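Local coordinates for vacuolar protein sorting-associated protein 53 (Saccharomyces cerevisiae, PDB 3NS4) that helps carry vesicles back from early and late endosomes to the late Golgi, as one subunit of the GARP tethering complex, at residues G71-K82 / I115-M126. The protein carries 2 engineered substitutions. Numbering follows the deposited sequence.
Sequences GEQLLLDLELLK and IDQLLKFIKLLM
With chi1 at -175°, Leu78 swings CG to the side opposite N, which points CD1 and CD2 at helix 115-125. Ile122 answers with CG2 anti to N and CG1 anti to the carbonyl carbon (chi1 -64°), which spreads its two branches along helix 71-82. The two residues are reciprocal knobs. Leu78 sits in a hole made by Ile115, Leu118, Leu119 and Ile122. Its CD1 meets Leu118 CD1 at 3.6 Å and also touches Ile115 CD1. Its CD2 lies against the backbone of the other helix, 3.6 Å from Leu119 N. Ile122 fills the hole between Gly71, Leu74, Leu75 and Leu78. Its CG2 touches Gly71 O, and CD1 reaches Leu78 CD2 at 3.8 Å.

Leu75 closes one flank with a fork. CD2 meets Leu119 CD1 at 3.6 Å, while CD1 touches the selenium of Met126, a selenomethionine, at 3.8 Å. Cutting Leu75 back to an alanine would probably leave Leu119 and Met126 without their shared apolar partner and open a gap beside Ile122. Met126 CG lies 3.8 Å from Gly71 CA, on the side that faces helix 115-125, where glycine has no side chain to intervene. At the other end Ile115 CD1 packs on Lys82 CA and CB.

Segments 71-82 and 115-125 run nearly antiparallel, at 163°, and their axes come within 9.1 Å. The contact joins helix 64-87 to helix 102-125 in the C-terminal helical bundle of Vps53. Helix 20-47 packs beside both, touching Leu74 through Thr43, Leu118 through Val40 and Leu125 through Leu47. Beyond the contact, Leu124 meets helices 132-142 and 149-159.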
loop_
_atom_site.group_PDB
_atom_site.type_symbol
_atom_site.label_atom_id
_atom_site.label_comp_id
_atom_site.label_asym_id
_atom_site.label_seq_id
_atom_site.Cartn_x
_atom_site.Cartn_y
_atom_site.Cartn_z
ATOM N N GLY A 71 -0.403 7.008 10.782
ATOM C CA GLY A 71 0.180 7.378 9.516
ATOM C C GLY A 71 1.343 8.321 9.739
ATOM O O GLY A 71 2.413 8.173 9.139
ATOM N N GLU A 72 1.148 9.268 10.646
ATOM C CA GLU A 72 2.156 10.267 10.931
ATOM C C GLU A 72 3.447 9.664 11.466
ATOM O O GLU A 72 4.548 10.091 11.101
ATOM C CB GLU A 72 1.592 11.280 11.907
ATOM C CG GLU A 72 2.358 12.567 11.916
ATOM C CD GLU A 72 1.430 13.711 12.170
ATOM O OE1 GLU A 72 1.893 14.884 12.291
ATOM O OE2 GLU A 72 0.210 13.404 12.217
ATOM N N GLN A 73 3.302 8.670 12.331
ATOM C CA GLN A 73 4.440 7.968 12.859
ATOM C C GLN A 73 5.140 7.207 11.741
ATOM O O GLN A 73 6.361 7.221 11.666
ATOM C CB GLN A 73 4.011 7.036 13.982
ATOM C CG GLN A 73 5.142 6.193 14.513
ATOM C CD GLN A 73 6.285 7.021 15.065
ATOM O OE1 GLN A 73 7.463 6.762 14.754
ATOM N NE2 GLN A 73 5.947 8.034 15.880
ATOM N N LEU A 74 4.388 6.566 10.850
ATOM C CA LEU A 74 5.020 5.830 9.737
ATOM C C LEU A 74 5.864 6.739 8.831
ATOM O O LEU A 74 6.838 6.309 8.240
ATOM C CB LEU A 74 3.982 5.077 8.921
ATOM C CG LEU A 74 3.114 4.059 9.675
ATOM C CD1 LEU A 74 2.096 3.380 8.771
ATOM C CD2 LEU A 74 3.948 3.008 10.334
ATOM N N LEU A 75 5.491 8.005 8.735
ATOM C CA LEU A 75 6.288 8.937 7.994
ATOM C C LEU A 75 7.699 9.055 8.529
ATOM O O LEU A 75 8.634 9.223 7.749
ATOM C CB LEU A 75 5.664 10.304 8.054
ATOM C CG LEU A 75 4.470 10.542 7.164
ATOM C CD1 LEU A 75 4.006 11.909 7.440
ATOM C CD2 LEU A 75 4.881 10.385 5.699
ATOM N N LEU A 76 7.855 9.001 9.849
ATOM C CA LEU A 76 9.185 9.113 10.451
ATOM C C LEU A 76 9.936 7.826 10.189
ATOM O O LEU A 76 11.146 7.866 9.933
ATOM C CB LEU A 76 9.128 9.484 11.945
ATOM C CG LEU A 76 8.255 10.750 12.274
ATOM C CD1 LEU A 76 7.883 10.913 13.777
ATOM C CD2 LEU A 76 8.766 12.132 11.679
ATOM N N ASP A 77 9.212 6.697 10.225
ATOM C CA ASP A 77 9.787 5.374 9.908
ATOM C C ASP A 77 10.230 5.407 8.467
ATOM O O ASP A 77 11.368 5.078 8.132
ATOM C CB ASP A 77 8.759 4.255 10.025
ATOM C CG ASP A 77 8.283 4.017 11.458
ATOM O OD1 ASP A 77 8.494 4.904 12.322
ATOM O OD2 ASP A 77 7.674 2.939 11.717
ATOM N N LEU A 78 9.336 5.839 7.604
ATOM C CA LEU A 78 9.677 5.860 6.211
ATOM C C LEU A 78 10.931 6.698 5.954
ATOM O O LEU A 78 11.749 6.355 5.090
ATOM C CB LEU A 78 8.505 6.362 5.393
ATOM C CG LEU A 78 8.804 6.285 3.901
ATOM C CD1 LEU A 78 9.107 4.855 3.522
ATOM C CD2 LEU A 78 7.629 6.814 3.102
ATOM N N GLU A 79 11.083 7.779 6.725
ATOM C CA GLU A 79 12.239 8.649 6.586
ATOM C C GLU A 79 13.509 7.867 6.931
ATOM O O GLU A 79 14.455 7.846 6.147
ATOM C CB GLU A 79 12.074 9.925 7.423
ATOM C CG GLU A 79 13.279 10.880 7.386
ATOM C CD GLU A 79 13.692 11.306 5.954
ATOM O OE1 GLU A 79 12.799 11.652 5.130
ATOM O OE2 GLU A 79 14.921 11.302 5.662
ATOM N N LEU A 80 13.522 7.191 8.078
ATOM C CA LEU A 80 14.694 6.402 8.441
ATOM C C LEU A 80 14.976 5.333 7.380
ATOM O O LEU A 80 16.140 5.030 7.072
ATOM C CB LEU A 80 14.523 5.741 9.791
ATOM C CG LEU A 80 14.232 6.639 10.984
ATOM C CD1 LEU A 80 13.837 5.795 12.163
ATOM C CD2 LEU A 80 15.415 7.520 11.346
ATOM N N LEU A 81 13.917 4.787 6.801
ATOM C CA LEU A 81 14.080 3.773 5.806
ATOM C C LEU A 81 14.761 4.325 4.561
ATOM O O LEU A 81 15.670 3.708 3.977
ATOM C CB LEU A 81 12.719 3.215 5.430
ATOM C CG LEU A 81 12.822 1.933 4.595
ATOM C CD1 LEU A 81 13.643 0.917 5.385
ATOM C CD2 LEU A 81 11.445 1.392 4.228
ATOM N N LYS A 82 14.310 5.494 4.151
ATOM C CA LYS A 82 14.876 6.144 3.013
ATOM C C LYS A 82 16.405 6.272 3.224
ATOM O O LYS A 82 17.202 5.927 2.342
ATOM C CB LYS A 82 14.195 7.504 2.841
ATOM C CG LYS A 82 14.675 8.300 1.645
ATOM C CD LYS A 82 14.151 9.703 1.724
ATOM C CE LYS A 82 14.523 10.449 0.472
ATOM N NZ LYS A 82 13.786 11.724 0.395
ATOM N N ILE A 115 10.272 3.998 -2.097
ATOM C CA ILE A 115 9.956 5.021 -1.127
ATOM C C ILE A 115 8.741 5.848 -1.609
ATOM O O ILE A 115 7.775 6.036 -0.851
ATOM C CB ILE A 115 11.134 5.944 -0.929
ATOM C CG1 ILE A 115 12.302 5.178 -0.334
ATOM C CG2 ILE A 115 10.768 7.078 -0.005
ATOM C CD1 ILE A 115 11.991 4.645 1.047
ATOM N N ASP A 116 8.768 6.321 -2.862
ATOM C CA ASP A 116 7.636 7.089 -3.392
ATOM C C ASP A 116 6.319 6.345 -3.148
ATOM O O ASP A 116 5.347 6.930 -2.619
ATOM C CB ASP A 116 7.780 7.452 -4.883
ATOM C CG ASP A 116 8.792 8.627 -5.156
ATOM O OD1 ASP A 116 9.470 9.112 -4.216
ATOM O OD2 ASP A 116 8.913 9.068 -6.337
ATOM N N GLN A 117 6.291 5.057 -3.463
ATOM C CA GLN A 117 5.038 4.339 -3.303
ATOM C C GLN A 117 4.597 4.315 -1.860
ATOM O O GLN A 117 3.426 4.643 -1.532
ATOM C CB GLN A 117 5.159 2.933 -3.790
ATOM C CG GLN A 117 5.698 2.843 -5.175
ATOM C CD GLN A 117 5.631 1.419 -5.703
ATOM O OE1 GLN A 117 6.400 1.035 -6.602
ATOM N NE2 GLN A 117 4.716 0.615 -5.134
ATOM N N LEU A 118 5.532 3.940 -0.998
ATOM C CA LEU A 118 5.226 3.914 0.394
ATOM C C LEU A 118 4.623 5.259 0.813
ATOM O O LEU A 118 3.545 5.341 1.438
ATOM C CB LEU A 118 6.496 3.589 1.157
ATOM C CG LEU A 118 6.903 2.108 1.001
ATOM C CD1 LEU A 118 8.139 1.785 1.805
ATOM C CD2 LEU A 118 5.744 1.176 1.422
ATOM N N LEU A 119 5.304 6.314 0.379
ATOM C CA LEU A 119 4.913 7.665 0.722
ATOM C C LEU A 119 3.487 7.878 0.313
ATOM O O LEU A 119 2.662 8.293 1.103
ATOM C CB LEU A 119 5.858 8.697 0.114
ATOM C CG LEU A 119 5.641 10.153 0.616
ATOM C CD1 LEU A 119 5.583 10.317 2.131
ATOM C CD2 LEU A 119 6.676 11.153 0.053
ATOM N N LYS A 120 3.171 7.521 -0.900
ATOM C CA LYS A 120 1.814 7.714 -1.303
ATOM C C LYS A 120 0.848 6.910 -0.460
ATOM O O LYS A 120 -0.179 7.402 0.004
ATOM C CB LYS A 120 1.681 7.338 -2.761
ATOM C CG LYS A 120 2.347 8.346 -3.656
ATOM C CD LYS A 120 2.513 7.775 -5.019
ATOM C CE LYS A 120 2.959 8.842 -5.962
ATOM N NZ LYS A 120 3.039 8.178 -7.269
ATOM N N PHE A 121 1.198 5.667 -0.245
ATOM C CA PHE A 121 0.345 4.840 0.518
ATOM C C PHE A 121 0.040 5.458 1.856
ATOM O O PHE A 121 -1.124 5.549 2.261
ATOM C CB PHE A 121 1.042 3.541 0.739
ATOM C CG PHE A 121 0.270 2.598 1.560
ATOM C CD1 PHE A 121 -1.097 2.428 1.340
ATOM C CD2 PHE A 121 0.908 1.827 2.527
ATOM C CE1 PHE A 121 -1.837 1.540 2.101
ATOM C CE2 PHE A 121 0.179 0.924 3.298
ATOM C CZ PHE A 121 -1.201 0.773 3.074
ATOM N N ILE A 122 1.079 5.882 2.556
ATOM C CA ILE A 122 0.879 6.497 3.863
ATOM C C ILE A 122 0.088 7.787 3.755
ATOM O O ILE A 122 -0.847 7.995 4.543
ATOM C CB ILE A 122 2.202 6.817 4.519
ATOM C CG1 ILE A 122 2.956 5.519 4.788
ATOM C CG2 ILE A 122 1.992 7.628 5.812
ATOM C CD1 ILE A 122 4.430 5.751 4.895
ATOM N N LYS A 123 0.463 8.658 2.804
ATOM C CA LYS A 123 -0.249 9.939 2.625
ATOM C C LYS A 123 -1.735 9.647 2.507
ATOM O O LYS A 123 -2.594 10.376 3.045
ATOM C CB LYS A 123 0.229 10.727 1.393
ATOM C CG LYS A 123 1.428 11.622 1.624
ATOM C CD LYS A 123 1.668 12.612 0.452
ATOM C CE LYS A 123 2.696 13.684 0.919
ATOM N NZ LYS A 123 3.397 14.509 -0.120
ATOM N N LEU A 124 -2.017 8.539 1.843
ATOM C CA LEU A 124 -3.370 8.143 1.627
ATOM C C LEU A 124 -4.002 7.707 2.909
ATOM O O LEU A 124 -5.099 8.120 3.193
ATOM C CB LEU A 124 -3.435 7.032 0.613
ATOM C CG LEU A 124 -4.818 6.672 0.115
ATOM C CD1 LEU A 124 -5.530 7.865 -0.517
ATOM C CD2 LEU A 124 -4.683 5.540 -0.899
ATOM N N LEU A 125 -3.334 6.882 3.698
ATOM C CA LEU A 125 -3.929 6.534 5.000
ATOM C C LEU A 125 -4.240 7.769 5.872
ATOM O O LEU A 125 -5.181 7.741 6.703
ATOM C CB LEU A 125 -3.043 5.581 5.792
ATOM C CG LEU A 125 -2.871 4.224 5.116
ATOM C CD1 LEU A 125 -1.763 3.434 5.770
ATOM C CD2 LEU A 125 -4.175 3.435 5.102
HETATM N N MSE A 126 -3.474 8.848 5.676
HETATM C CA MSE A 126 -3.662 10.031 6.500
HETATM C C MSE A 126 -4.686 10.991 5.964
HETATM O O MSE A 126 -4.939 12.027 6.567
HETATM C CB MSE A 126 -2.372 10.786 6.660
HETATM C CG MSE A 126 -1.236 9.983 7.207
HETATM SE SE MSE A 126 0.318 11.174 7.450
HETATM C CE MSE A 126 0.530 11.846 5.591
#